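Local atomic coordinates of lectin (Colocasia esculenta, PDB entry 5T1X), a protein that probably binds mannose-containing glycans, as a taro lectin related to the snowdrop (GNA) lectin family. Residues R20-K24 / N25-V29. Residues are numbered along the deposited sequence; the frame is centred on the assembly and turned at random.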
loop_
_atom_site.group_PDB
_atom_site.type_symbol
_atom_site.label_atom_id
_atom_site.label_comp_id
_atom_site.label_asym_id
_atom_site.label_seq_id
_atom_site.Cartn_x
_atom_site.Cartn_y
_atom_site.Cartn_z
ATOM N N ARG B 20 -11.356 11.032 2.397
ATOM C CA ARG B 20 -11.432 9.575 2.353
ATOM C C ARG B 20 -10.502 8.893 1.372
ATOM O O ARG B 20 -10.016 9.511 0.418
ATOM C CB ARG B 20 -12.876 9.180 1.953
ATOM C CG ARG B 20 -13.271 9.573 0.509
ATOM C CD ARG B 20 -14.767 9.581 0.303
ATOM N NE ARG B 20 -15.368 10.672 1.072
ATOM C CZ ARG B 20 -16.595 10.658 1.572
ATOM N NH1 ARG B 20 -17.394 9.619 1.366
ATOM N NH2 ARG B 20 -17.039 11.689 2.274
ATOM N N LEU B 21 -10.339 7.577 1.579
ATOM C CA LEU B 21 -9.727 6.669 0.623
ATOM C C LEU B 21 -10.856 5.973 -0.101
ATOM O O LEU B 21 -11.914 5.725 0.497
ATOM C CB LEU B 21 -8.793 5.629 1.283
ATOM C CG LEU B 21 -7.687 6.140 2.203
ATOM C CD1 LEU B 21 -6.787 5.009 2.609
ATOM C CD2 LEU B 21 -6.870 7.256 1.538
ATOM N N THR B 22 -10.669 5.694 -1.394
ATOM C CA THR B 22 -11.670 5.005 -2.206
ATOM C C THR B 22 -10.985 3.936 -3.041
ATOM O O THR B 22 -9.864 4.141 -3.511
ATOM C CB THR B 22 -12.461 5.980 -3.108
ATOM O OG1 THR B 22 -11.554 6.673 -3.972
ATOM C CG2 THR B 22 -13.279 7.004 -2.317
ATOM N N ALA B 23 -11.650 2.788 -3.202
ATOM C CA ALA B 23 -11.184 1.675 -4.044
ATOM C C ALA B 23 -12.390 0.880 -4.465
ATOM O O ALA B 23 -13.090 0.354 -3.601
ATOM C CB ALA B 23 -10.186 0.794 -3.305
ATOM N N LYS B 24 -12.673 0.826 -5.784
ATOM C CA LYS B 24 -13.858 0.142 -6.305
ATOM C C LYS B 24 -15.087 0.762 -5.609
ATOM O O LYS B 24 -15.203 1.992 -5.623
ATOM C CB LYS B 24 -13.752 -1.395 -6.146
ATOM C CG LYS B 24 -12.684 -2.013 -7.070
ATOM C CD LYS B 24 -12.208 -3.401 -6.624
ATOM C CE LYS B 24 -13.268 -4.471 -6.688
ATOM N NZ LYS B 24 -12.817 -5.738 -6.053
ATOM N N ASN B 25 -15.927 -0.049 -4.939
ATOM C CA ASN B 25 -17.099 0.418 -4.195
ATOM C C ASN B 25 -16.782 0.655 -2.697
ATOM O O ASN B 25 -17.672 1.066 -1.946
ATOM C CB ASN B 25 -18.273 -0.565 -4.348
ATOM C CG ASN B 25 -17.976 -2.054 -4.250
ATOM O OD1 ASN B 25 -16.841 -2.509 -4.031
ATOM N ND2 ASN B 25 -19.012 -2.859 -4.458
ATOM N N HIS B 26 -15.525 0.418 -2.264
ATOM C CA HIS B 26 -15.123 0.611 -0.861
ATOM C C HIS B 26 -14.674 2.042 -0.580
ATOM O O HIS B 26 -14.071 2.683 -1.440
ATOM C CB HIS B 26 -13.964 -0.334 -0.470
ATOM C CG HIS B 26 -14.113 -1.741 -0.964
ATOM N ND1 HIS B 26 -15.163 -2.542 -0.554
ATOM C CD2 HIS B 26 -13.328 -2.448 -1.813
ATOM C CE1 HIS B 26 -15.001 -3.701 -1.174
ATOM N NE2 HIS B 26 -13.908 -3.698 -1.937
ATOM N N GLN B 27 -14.923 2.526 0.650
ATOM C CA GLN B 27 -14.472 3.846 1.107
ATOM C C GLN B 27 -13.999 3.760 2.550
ATOM O O GLN B 27 -14.576 3.005 3.324
ATOM C CB GLN B 27 -15.587 4.911 1.028
ATOM C CG GLN B 27 -16.244 5.098 -0.327
ATOM C CD GLN B 27 -17.382 6.078 -0.202
ATOM O OE1 GLN B 27 -17.178 7.289 -0.123
ATOM N NE2 GLN B 27 -18.603 5.571 -0.119
ATOM N N LEU B 28 -12.980 4.539 2.913
ATOM C CA LEU B 28 -12.518 4.667 4.298
ATOM C C LEU B 28 -12.571 6.148 4.584
ATOM O O LEU B 28 -11.764 6.896 4.041
ATOM C CB LEU B 28 -11.119 4.046 4.553
ATOM C CG LEU B 28 -10.601 4.169 6.004
ATOM C CD1 LEU B 28 -11.430 3.306 6.980
ATOM C CD2 LEU B 28 -9.134 3.790 6.104
ATOM N N VAL B 29 -13.561 6.587 5.383
ATOM C CA VAL B 29 -13.825 8.012 5.599
ATOM C C VAL B 29 -13.471 8.479 7.017
ATOM O O VAL B 29 -13.981 7.923 7.977
ATOM C CB VAL B 29 -15.329 8.353 5.299
ATOM C CG1 VAL B 29 -15.543 9.864 5.248
ATOM C CG2 VAL B 29 -15.817 7.704 3.999
HETATM O O HOH W 1 -15.626 3.867 -3.623
HETATM O O HOH W 2 -14.474 -6.496 -3.128
#
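A two-residue beta hairpin of the GNA-related lectin fold brings Ala23 against His26 across a type II' turn, with Lys24 and Asn25 at its corners. His26 N donates to Ala23 O (2.8 Å) and Ala23 N to His26 O, and the positive phi of Lys24 fits the first corner of such a turn. A water donating to both Lys24 O and His26 O bridges the turn to the second strand. Further along, Leu21 and Leu28 form another hydrogen-bonded pair, with both N to O distances, Leu21 N to Leu28 O and Leu28 N to Leu21 O, at 2.9 Å.

On the face bearing Arg20, Thr22, Gln27 and Val29, Arg20 NH1 donates to Gln27 OE1 (2.8 Å, 158° at the hydrogen). The oxygen lies in the guanidinium plane, whereas the donor is tilted 28° from the amide plane. Arg20 bends at chi3 (68°), turning its guanidinium over Val29, whose CG2 meets one face 3.6 Å from NH1. Thr22 CG2 packs alongside Gln27 CG at 4.0 Å.

Arg20 NH2 also bonds Asp18 O, and Lys24 NZ reaches Asp94 O. The opposite face sets Leu21, His26 and Leu28 against strand 89-92 through Leu90 and Leu92, while strand 26-30 continues the antiparallel sheet to strand 36-39 by backbone bonds of Gln27 with Tyr39 and Val29 with Val37.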